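Local coordinates for fluoroacetyl-CoA-specific thioesterase-like domain-containing protein (PDB 3QOO) that is of unknown function but has a hot-dog fold and may act as a thioesterase on fluoroacetyl-CoA or a related acyl-CoA, at residues Leu9-Met18 against Gln50-Leu60; Ala79-Thr90 against Leu101-Val112. All blocks are in the same frame, centred on the assembly; numbering follows the deposited sequence.

In the fold
Interaction 1 packs the edge strand 15-21, with the turn before it, across the long helix 41-56; interaction 2 pairs strand 84-95 with strand 98-107 in the same antiparallel sheet. Their centres lie about 18 Å apart, and strands 15-21 and 84-95 are neighbours, so the two contacts meet directly. M18 O comes 2.8 Å from F87 N, and R17 NE is 2.8 Å from T88 OG1, both probable hydrogen bonds, while I55 CD1 packs 3.3 Å from V89 O. Both contacts also touch the second subunit. The bound sodium ion, at S23 and S25, is about 11 Å from the side chain of Q50 and about 12 Å from that of D84.

Interaction 1: Leu9-Met18 against Gln50-Leu60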
loop_
_atom_site.group_PDB
_atom_site.type_symbol
_atom_site.label_atom_id
_atom_site.label_comp_id
_atom_site.label_asym_id
_atom_site.label_seq_id
_atom_site.Cartn_x
_atom_site.Cartn_y
_atom_site.Cartn_z
ATOM N N LEU A 9 17.932 3.121 19.893
ATOM C CA LEU A 9 17.275 1.846 19.602
ATOM C C LEU A 9 17.308 1.528 18.107
ATOM O O LEU A 9 17.359 0.350 17.774
ATOM C CB LEU A 9 15.825 1.834 20.071
ATOM C CG LEU A 9 15.580 2.057 21.565
ATOM C CD1 LEU A 9 14.113 2.234 21.843
ATOM C CD2 LEU A 9 16.117 0.925 22.430
ATOM N N PHE A 10 17.348 2.560 17.241
ATOM C CA PHE A 10 17.191 2.397 15.788
ATOM C C PHE A 10 18.264 3.120 15.045
ATOM O O PHE A 10 17.963 4.126 14.375
ATOM C CB PHE A 10 15.817 2.912 15.305
ATOM C CG PHE A 10 14.721 2.295 16.034
ATOM C CD1 PHE A 10 14.698 0.921 16.135
ATOM C CD2 PHE A 10 13.774 3.037 16.717
ATOM C CE1 PHE A 10 13.765 0.304 16.883
ATOM C CE2 PHE A 10 12.822 2.391 17.458
ATOM C CZ PHE A 10 12.799 1.040 17.503
ATOM N N PRO A 11 19.493 2.598 15.074
ATOM C CA PRO A 11 20.491 3.307 14.342
ATOM C C PRO A 11 20.170 3.367 12.859
ATOM O O PRO A 11 19.701 2.395 12.283
ATOM C CB PRO A 11 21.769 2.495 14.606
ATOM C CG PRO A 11 21.489 1.781 15.807
ATOM C CD PRO A 11 20.069 1.480 15.825
ATOM N N VAL A 12 20.442 4.503 12.239
ATOM C CA VAL A 12 20.330 4.627 10.807
ATOM C C VAL A 12 21.150 3.524 10.138
ATOM O O VAL A 12 22.277 3.249 10.554
ATOM C CB VAL A 12 20.779 6.051 10.355
ATOM C CG1 VAL A 12 20.899 6.139 8.853
ATOM C CG2 VAL A 12 19.793 7.077 10.849
ATOM N N GLY A 13 20.553 2.856 9.157
ATOM C CA GLY A 13 21.183 1.772 8.419
ATOM C C GLY A 13 20.821 0.388 8.907
ATOM O O GLY A 13 21.093 -0.590 8.229
ATOM N N THR A 14 20.210 0.290 10.076
ATOM C CA THR A 14 19.715 -0.982 10.594
ATOM C C THR A 14 18.738 -1.586 9.594
ATOM O O THR A 14 17.823 -0.889 9.148
ATOM C CB THR A 14 18.999 -0.793 11.952
ATOM O OG1 THR A 14 19.905 -0.197 12.880
ATOM C CG2 THR A 14 18.519 -2.127 12.513
ATOM N N TYR A 15 18.905 -2.849 9.239
ATOM C CA TYR A 15 18.037 -3.468 8.243
ATOM C C TYR A 15 17.704 -4.897 8.514
ATOM O O TYR A 15 18.400 -5.584 9.266
ATOM C CB TYR A 15 18.626 -3.354 6.823
ATOM C CG TYR A 15 19.659 -4.412 6.464
ATOM C CD1 TYR A 15 19.271 -5.599 5.852
ATOM C CD2 TYR A 15 20.998 -4.232 6.719
ATOM C CE1 TYR A 15 20.189 -6.570 5.476
ATOM C CE2 TYR A 15 21.925 -5.204 6.341
ATOM C CZ TYR A 15 21.534 -6.365 5.741
ATOM O OH TYR A 15 22.428 -7.347 5.390
ATOM N N ARG A 16 16.621 -5.356 7.916
ATOM C CA ARG A 16 16.251 -6.755 7.858
ATOM C C ARG A 16 15.821 -7.093 6.438
ATOM O O ARG A 16 15.416 -6.218 5.645
ATOM C CB ARG A 16 15.140 -7.078 8.867
ATOM C CG ARG A 16 15.582 -6.942 10.336
ATOM C CD ARG A 16 14.452 -7.353 11.281
ATOM N NE ARG A 16 14.406 -8.805 11.389
ATOM C CZ ARG A 16 15.035 -9.518 12.326
ATOM N NH1 ARG A 16 15.754 -8.921 13.281
ATOM N NH2 ARG A 16 14.947 -10.846 12.313
ATOM N N ARG A 17 15.894 -8.382 6.130
ATOM C CA ARG A 17 15.515 -8.903 4.838
ATOM C C ARG A 17 14.597 -10.052 4.992
ATOM O O ARG A 17 14.693 -10.802 5.964
ATOM C CB ARG A 17 16.727 -9.378 4.085
ATOM C CG ARG A 17 17.485 -8.370 3.401
ATOM C CD ARG A 17 18.521 -8.995 2.513
ATOM N NE ARG A 17 19.028 -8.039 1.599
ATOM C CZ ARG A 17 19.957 -8.267 0.698
ATOM N NH1 ARG A 17 20.558 -9.450 0.639
ATOM N NH2 ARG A 17 20.314 -7.276 -0.115
HETATM N N MSE A 18 13.761 -10.264 3.985
HETATM C CA MSE A 18 13.094 -11.543 3.814
HETATM C C MSE A 18 12.822 -11.806 2.357
HETATM O O MSE A 18 12.785 -10.884 1.553
HETATM C CB MSE A 18 11.810 -11.601 4.632
HETATM C CG MSE A 18 10.768 -10.656 4.171
HETATM SE SE MSE A 18 9.076 -10.719 5.154
HETATM C CE MSE A 18 8.433 -12.311 4.412
ATOM N N GLN A 50 5.494 -5.746 7.278
ATOM C CA GLN A 50 5.946 -6.881 8.067
ATOM C C GLN A 50 7.395 -6.729 8.502
ATOM O O GLN A 50 7.718 -6.936 9.684
ATOM C CB GLN A 50 5.791 -8.184 7.276
ATOM C CG GLN A 50 6.275 -9.385 8.067
ATOM C CD GLN A 50 6.143 -10.680 7.338
ATOM O OE1 GLN A 50 5.465 -10.747 6.317
ATOM N NE2 GLN A 50 6.734 -11.743 7.887
ATOM N N LEU A 51 8.258 -6.374 7.571
ATOM C CA LEU A 51 9.670 -6.191 7.912
ATOM C C LEU A 51 9.908 -5.006 8.814
ATOM O O LEU A 51 10.732 -5.092 9.719
ATOM C CB LEU A 51 10.513 -6.049 6.659
ATOM C CG LEU A 51 10.982 -7.327 6.020
ATOM C CD1 LEU A 51 11.741 -7.014 4.757
ATOM C CD2 LEU A 51 11.812 -8.130 6.961
ATOM N N ALA A 52 9.204 -3.898 8.593
ATOM C CA ALA A 52 9.388 -2.731 9.437
ATOM C C ALA A 52 9.018 -3.085 10.873
ATOM O O ALA A 52 9.712 -2.686 11.810
ATOM C CB ALA A 52 8.531 -1.579 8.908
ATOM N N VAL A 53 7.926 -3.815 11.050
ATOM C CA VAL A 53 7.521 -4.220 12.391
ATOM C C VAL A 53 8.577 -5.159 12.979
ATOM O O VAL A 53 8.915 -5.056 14.179
ATOM C CB VAL A 53 6.133 -4.898 12.357
ATOM C CG1 VAL A 53 5.790 -5.566 13.684
ATOM C CG2 VAL A 53 5.047 -3.885 12.019
ATOM N N GLU A 54 9.109 -6.087 12.191
ATOM C CA GLU A 54 10.188 -6.974 12.656
ATOM C C GLU A 54 11.459 -6.232 13.062
ATOM O O GLU A 54 12.196 -6.711 13.918
ATOM C CB GLU A 54 10.496 -8.062 11.605
ATOM C CG GLU A 54 9.372 -9.092 11.509
ATOM C CD GLU A 54 9.559 -10.147 10.445
ATOM O OE1 GLU A 54 10.688 -10.224 9.875
ATOM O OE2 GLU A 54 8.557 -10.897 10.204
ATOM N N ILE A 55 11.739 -5.088 12.468
ATOM C CA ILE A 55 12.910 -4.318 12.839
ATOM C C ILE A 55 12.661 -3.559 14.125
ATOM O O ILE A 55 13.523 -3.515 14.999
ATOM C CB ILE A 55 13.279 -3.317 11.711
ATOM C CG1 ILE A 55 13.742 -4.058 10.460
ATOM C CG2 ILE A 55 14.332 -2.313 12.169
ATOM C CD1 ILE A 55 13.731 -3.255 9.219
ATOM N N LEU A 56 11.495 -2.924 14.257
ATOM C CA LEU A 56 11.288 -1.964 15.336
ATOM C C LEU A 56 10.726 -2.545 16.622
ATOM O O LEU A 56 11.203 -2.221 17.687
ATOM C CB LEU A 56 10.328 -0.865 14.912
ATOM C CG LEU A 56 10.737 -0.047 13.674
ATOM C CD1 LEU A 56 9.681 1.012 13.426
ATOM C CD2 LEU A 56 12.110 0.600 13.855
ATOM N N ASP A 57 9.689 -3.370 16.546
ATOM C CA ASP A 57 8.836 -3.523 17.732
ATOM C C ASP A 57 9.532 -4.264 18.857
ATOM O O ASP A 57 9.358 -3.922 20.030
ATOM C CB ASP A 57 7.475 -4.133 17.384
ATOM C CG ASP A 57 6.573 -3.129 16.714
ATOM O OD1 ASP A 57 7.079 -2.283 15.975
ATOM O OD2 ASP A 57 5.384 -3.113 16.989
ATOM N N HIS A 58 10.372 -5.241 18.517
ATOM C CA HIS A 58 11.066 -6.008 19.557
ATOM C C HIS A 58 12.107 -5.149 20.272
ATOM O O HIS A 58 12.588 -5.537 21.333
ATOM C CB HIS A 58 11.649 -7.321 19.013
ATOM C CG HIS A 58 12.839 -7.141 18.125
ATOM N ND1 HIS A 58 12.728 -6.824 16.781
ATOM C CD2 HIS A 58 14.167 -7.268 18.375
ATOM C CE1 HIS A 58 13.943 -6.744 16.259
ATOM N NE2 HIS A 58 14.832 -7.030 17.202
ATOM N N LYS A 59 12.478 -4.013 19.694
ATOM C CA LYS A 59 13.397 -3.070 20.317
ATOM C C LYS A 59 12.708 -2.053 21.209
ATOM O O LYS A 59 13.405 -1.272 21.872
ATOM C CB LYS A 59 14.213 -2.341 19.248
ATOM C CG LYS A 59 15.017 -3.248 18.329
ATOM C CD LYS A 59 16.073 -4.014 19.042
ATOM C CE LYS A 59 17.108 -3.103 19.681
ATOM N NZ LYS A 59 18.252 -3.895 20.199
ATOM N N LEU A 60 11.371 -2.097 21.277
ATOM C CA LEU A 60 10.605 -1.204 22.120
ATOM C C LEU A 60 10.294 -1.856 23.444
ATOM O O LEU A 60 10.046 -3.039 23.489
ATOM C CB LEU A 60 9.282 -0.803 21.426
ATOM C CG LEU A 60 9.447 -0.127 20.075
ATOM C CD1 LEU A 60 8.071 0.042 19.428
ATOM C CD2 LEU A 60 10.136 1.198 20.270
#
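Q50 and M18 meet where the selenium of selenomethionine M18 rests 3.7 Å from Q50 CD and the two side chains cross at about a right angle. The Q50 chain is extended (chi1 179°, chi2 180°), which carries its amide out to the selenium; NE2 also donates to E54 OE2 at 3.1 Å. L51 points at the strand and packs its branch against M18, CG to CG 3.8 Å, with CD1 touching both M18 CG and R16 O. E54 offers its carbonyl oxygen and CB, past which R16 runs; the guanidinium and carboxylate planes stand nearly perpendicular, and R16 NE stays 4.3 Å from E54 OE1, too far for a salt bridge. I55 slides antiparallel to R16, its CG1 3.4 Å from R16 CG, so the aliphatic part of the arginine covers the isoleucine. L56 sends CD2 over one face of the F10 ring, 3.5 Å from its centroid in a CH-pi contact, while L9 CB lies over the opposite face. H58 CE1 comes obliquely to the R16 guanidinium, 4.1 Å from NH1, the two planes 82° apart. K59 brushes F10 CE1 with CB, and both methyls of L9 pack on its carbonyl oxygen. L60 CD2 closes the edge of the F10 ring, 3.8 Å from CZ. V99 touches both F10 and L56, and the second subunit's R31 packs on Q50. An edge strand lying against the long central helix, with the sheet wrapped round it, is characteristic of the hot-dog fold.

Interaction 2: Ala79-Thr90 against Leu101-Val112; sequences AVLGDDVTFTVT and LSMKADDPHGPV
M103, a selenomethionine, reaches from its strand across V89 to F87. Its CB lies 4.0 Å from V89 CG2; CG, anti to the backbone N (chi1 -178°), comes closer to the same methyl; the bend at chi2 brings SE 4.1 Å from F87 CD1 in an oblique Met-aromatic contact, and that at chi3 carries the terminal CE past the ring, 4.5 Å from F87 CE1. A105 CB sits over the centre of one face of the same ring, 4.1 Å from its centroid, a CH-pi contact within a non-hydrogen-bonded pair. V85 CG1 continues this apolar face, touching A105 CB and V112 CG2. Between the antiparallel strands, T86 with D106, T88 with K104 and T90 with S102 form hydrogen-bonded pairs, each bonded in both directions; T88 N to K104 O, at 2.8 Å and 166° at the hydrogen, is the straightest of the six. On the other face a water lies within hydrogen-bonding distance of T86 O, D106 OD1 and T88 OG1, linking the two strands; T88 OG1 is also hydrogen-bonded to R17. D83 OD2 and D107 OD2 stand only 2.5 Å apart; one acid probably holds a proton. D107 OD1 accepts from H109 N at 2.8 Å, making an Asx turn within the type I turn to strand 110-123, and pairs with R134 of the second subunit. F87 and M103 face helix 41-56, touching L51 and M48 respectively, whereas T86 and T90 lie on the opposite face, against V19 and Y15 of strand 15-21.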
loop_
_atom_site.group_PDB
_atom_site.type_symbol
_atom_site.label_atom_id
_atom_site.label_comp_id
_atom_site.label_asym_id
_atom_site.label_seq_id
_atom_site.Cartn_x
_atom_site.Cartn_y
_atom_site.Cartn_z
ATOM N N ALA A 79 6.927 -8.580 -10.820
ATOM C CA ALA A 79 7.350 -9.763 -10.065
ATOM C C ALA A 79 6.282 -10.824 -10.300
ATOM O O ALA A 79 5.210 -10.785 -9.707
ATOM C CB ALA A 79 7.507 -9.429 -8.581
ATOM N N VAL A 80 6.561 -11.746 -11.206
ATOM C CA VAL A 80 5.562 -12.711 -11.650
ATOM C C VAL A 80 5.247 -13.752 -10.557
ATOM O O VAL A 80 6.066 -14.052 -9.682
ATOM C CB VAL A 80 6.128 -13.438 -12.945
ATOM C CG1 VAL A 80 7.274 -14.378 -12.619
ATOM C CG2 VAL A 80 5.054 -14.172 -13.750
ATOM N N LEU A 81 4.060 -14.346 -10.660
ATOM C CA LEU A 81 3.742 -15.509 -9.861
ATOM C C LEU A 81 4.907 -16.509 -9.909
ATOM O O LEU A 81 5.433 -16.809 -10.975
ATOM C CB LEU A 81 2.538 -16.225 -10.439
ATOM C CG LEU A 81 1.208 -15.608 -10.166
ATOM C CD1 LEU A 81 0.236 -16.184 -11.225
ATOM C CD2 LEU A 81 0.757 -15.922 -8.746
ATOM N N GLY A 82 5.280 -17.031 -8.748
ATOM C CA GLY A 82 6.354 -18.027 -8.615
ATOM C C GLY A 82 7.731 -17.398 -8.460
ATOM O O GLY A 82 8.705 -18.104 -8.168
ATOM N N ASP A 83 7.833 -16.088 -8.657
ATOM C CA ASP A 83 9.078 -15.363 -8.400
ATOM C C ASP A 83 9.361 -15.324 -6.926
ATOM O O ASP A 83 8.451 -15.360 -6.134
ATOM C CB ASP A 83 8.890 -13.934 -8.878
ATOM C CG ASP A 83 10.170 -13.151 -9.068
ATOM O OD1 ASP A 83 11.284 -13.725 -9.130
ATOM O OD2 ASP A 83 10.037 -11.911 -9.247
ATOM N N ASP A 84 10.641 -15.294 -6.572
ATOM C CA ASP A 84 11.080 -15.038 -5.203
ATOM C C ASP A 84 11.634 -13.651 -5.148
ATOM O O ASP A 84 12.622 -13.325 -5.815
ATOM C CB ASP A 84 12.101 -16.063 -4.750
ATOM C CG ASP A 84 11.444 -17.354 -4.452
ATOM O OD1 ASP A 84 10.614 -17.375 -3.531
ATOM O OD2 ASP A 84 11.743 -18.332 -5.125
ATOM N N VAL A 85 10.989 -12.820 -4.362
ATOM C CA VAL A 85 11.337 -11.416 -4.202
ATOM C C VAL A 85 11.993 -11.167 -2.851
ATOM O O VAL A 85 11.398 -11.456 -1.814
ATOM C CB VAL A 85 10.082 -10.506 -4.365
ATOM C CG1 VAL A 85 10.470 -9.061 -4.276
ATOM C CG2 VAL A 85 9.385 -10.800 -5.693
ATOM N N THR A 86 13.227 -10.670 -2.896
ATOM C CA THR A 86 13.948 -10.317 -1.675
ATOM C C THR A 86 13.634 -8.862 -1.318
ATOM O O THR A 86 13.911 -7.952 -2.097
ATOM C CB THR A 86 15.450 -10.518 -1.843
ATOM O OG1 THR A 86 15.668 -11.884 -2.166
ATOM C CG2 THR A 86 16.235 -10.128 -0.610
ATOM N N PHE A 87 13.067 -8.662 -0.137
ATOM C CA PHE A 87 12.788 -7.350 0.414
ATOM C C PHE A 87 13.848 -6.976 1.413
ATOM O O PHE A 87 14.188 -7.780 2.298
ATOM C CB PHE A 87 11.438 -7.332 1.118
ATOM C CG PHE A 87 10.244 -7.383 0.226
ATOM C CD1 PHE A 87 9.434 -6.270 0.086
ATOM C CD2 PHE A 87 9.888 -8.546 -0.427
ATOM C CE1 PHE A 87 8.278 -6.320 -0.689
ATOM C CE2 PHE A 87 8.745 -8.559 -1.237
ATOM C CZ PHE A 87 7.950 -7.458 -1.367
ATOM N N THR A 88 14.349 -5.744 1.283
ATOM C CA THR A 88 15.292 -5.175 2.239
ATOM C C THR A 88 14.678 -3.885 2.756
ATOM O O THR A 88 14.350 -2.999 1.949
ATOM C CB THR A 88 16.647 -4.868 1.597
ATOM O OG1 THR A 88 17.146 -6.041 0.962
ATOM C CG2 THR A 88 17.644 -4.403 2.668
ATOM N N VAL A 89 14.464 -3.820 4.067
ATOM C CA VAL A 89 13.947 -2.650 4.714
ATOM C C VAL A 89 14.966 -2.113 5.699
ATOM O O VAL A 89 15.514 -2.891 6.476
ATOM C CB VAL A 89 12.578 -2.950 5.366
ATOM C CG1 VAL A 89 12.088 -1.779 6.195
ATOM C CG2 VAL A 89 11.539 -3.285 4.274
ATOM N N THR A 90 15.211 -0.814 5.632
ATOM C CA THR A 90 16.339 -0.162 6.297
ATOM C C THR A 90 15.893 1.094 7.014
ATOM O O THR A 90 15.155 1.894 6.445
ATOM C CB THR A 90 17.404 0.264 5.269
ATOM O OG1 THR A 90 17.774 -0.870 4.476
ATOM C CG2 THR A 90 18.641 0.848 5.951
ATOM N N LEU A 101 11.649 4.350 7.268
ATOM C CA LEU A 101 12.361 3.236 6.697
ATOM C C LEU A 101 12.221 3.232 5.192
ATOM O O LEU A 101 11.153 3.560 4.667
ATOM C CB LEU A 101 11.801 1.932 7.262
ATOM C CG LEU A 101 11.851 1.865 8.805
ATOM C CD1 LEU A 101 10.488 2.197 9.401
ATOM C CD2 LEU A 101 12.288 0.499 9.278
ATOM N N SER A 102 13.292 2.861 4.499
ATOM C CA SER A 102 13.255 2.665 3.078
ATOM C C SER A 102 13.156 1.174 2.754
ATOM O O SER A 102 13.452 0.326 3.587
ATOM C CB SER A 102 14.514 3.234 2.479
ATOM O OG SER A 102 15.654 2.577 2.958
HETATM N N MSE A 103 12.726 0.886 1.537
HETATM C CA MSE A 103 12.502 -0.481 1.085
HETATM C C MSE A 103 12.977 -0.638 -0.340
HETATM O O MSE A 103 12.779 0.246 -1.186
HETATM C CB MSE A 103 11.000 -0.831 1.168
HETATM C CG MSE A 103 10.622 -2.226 0.767
HETATM SE SE MSE A 103 10.270 -2.463 -1.135
HETATM C CE MSE A 103 8.411 -1.835 -1.164
ATOM N N LYS A 104 13.590 -1.785 -0.605
ATOM C CA LYS A 104 13.892 -2.212 -1.945
ATOM C C LYS A 104 13.517 -3.666 -2.075
ATOM O O LYS A 104 13.785 -4.460 -1.184
ATOM C CB LYS A 104 15.380 -1.984 -2.301
ATOM C CG LYS A 104 15.701 -2.049 -3.793
ATOM C CD LYS A 104 17.027 -1.356 -4.085
ATOM C CE LYS A 104 17.407 -1.437 -5.560
ATOM N NZ LYS A 104 18.693 -0.715 -5.783
ATOM N N ALA A 105 12.882 -3.991 -3.179
ATOM C CA ALA A 105 12.468 -5.339 -3.531
ATOM C C ALA A 105 13.134 -5.706 -4.832
ATOM O O ALA A 105 13.023 -4.996 -5.827
ATOM C CB ALA A 105 10.945 -5.419 -3.636
ATOM N N ASP A 106 13.798 -6.859 -4.830
ATOM C CA ASP A 106 14.585 -7.324 -5.955
ATOM C C ASP A 106 14.303 -8.798 -6.177
ATOM O O ASP A 106 13.905 -9.532 -5.276
ATOM C CB ASP A 106 16.086 -7.150 -5.655
ATOM C CG ASP A 106 16.437 -5.751 -5.212
ATOM O OD1 ASP A 106 16.796 -5.549 -4.022
ATOM O OD2 ASP A 106 16.334 -4.845 -6.032
ATOM N N ASP A 107 14.513 -9.245 -7.390
ATOM C CA ASP A 107 14.502 -10.651 -7.659
ATOM C C ASP A 107 15.732 -10.949 -8.458
ATOM O O ASP A 107 16.574 -10.073 -8.664
ATOM C CB ASP A 107 13.172 -11.047 -8.300
ATOM C CG ASP A 107 12.997 -10.550 -9.747
ATOM O OD1 ASP A 107 13.986 -10.110 -10.371
ATOM O OD2 ASP A 107 11.853 -10.564 -10.258
ATOM N N PRO A 108 15.880 -12.197 -8.891
ATOM C CA PRO A 108 17.091 -12.562 -9.615
ATOM C C PRO A 108 17.377 -11.720 -10.867
ATOM O O PRO A 108 18.522 -11.656 -11.342
ATOM C CB PRO A 108 16.807 -14.014 -10.038
ATOM C CG PRO A 108 15.784 -14.495 -9.035
ATOM C CD PRO A 108 14.944 -13.331 -8.740
ATOM N N HIS A 109 16.344 -11.104 -11.420
ATOM C CA HIS A 109 16.491 -10.339 -12.630
ATOM C C HIS A 109 16.702 -8.865 -12.397
ATOM O O HIS A 109 16.981 -8.163 -13.325
ATOM C CB HIS A 109 15.284 -10.565 -13.534
ATOM C CG HIS A 109 15.138 -11.987 -13.936
ATOM N ND1 HIS A 109 15.853 -12.529 -14.984
ATOM C CD2 HIS A 109 14.453 -13.003 -13.377
ATOM C CE1 HIS A 109 15.572 -13.816 -15.074
ATOM N NE2 HIS A 109 14.728 -14.128 -14.108
ATOM N N GLY A 110 16.620 -8.407 -11.165
ATOM C CA GLY A 110 16.828 -7.012 -10.819
ATOM C C GLY A 110 15.725 -6.445 -9.929
ATOM O O GLY A 110 14.880 -7.162 -9.419
ATOM N N PRO A 111 15.736 -5.126 -9.735
ATOM C CA PRO A 111 14.764 -4.467 -8.867
ATOM C C PRO A 111 13.346 -4.537 -9.427
ATOM O O PRO A 111 13.160 -4.372 -10.642
ATOM C CB PRO A 111 15.249 -3.015 -8.836
ATOM C CG PRO A 111 16.599 -2.984 -9.388
ATOM C CD PRO A 111 16.781 -4.199 -10.230
ATOM N N VAL A 112 12.380 -4.747 -8.543
ATOM C CA VAL A 112 10.990 -4.760 -8.931
ATOM C C VAL A 112 10.174 -3.635 -8.277
ATOM O O VAL A 112 9.140 -3.242 -8.818
ATOM C CB VAL A 112 10.321 -6.119 -8.714
ATOM C CG1 VAL A 112 10.918 -7.161 -9.654
ATOM C CG2 VAL A 112 10.405 -6.602 -7.261
HETATM O O HOH W 1 16.314 -6.356 -1.588
#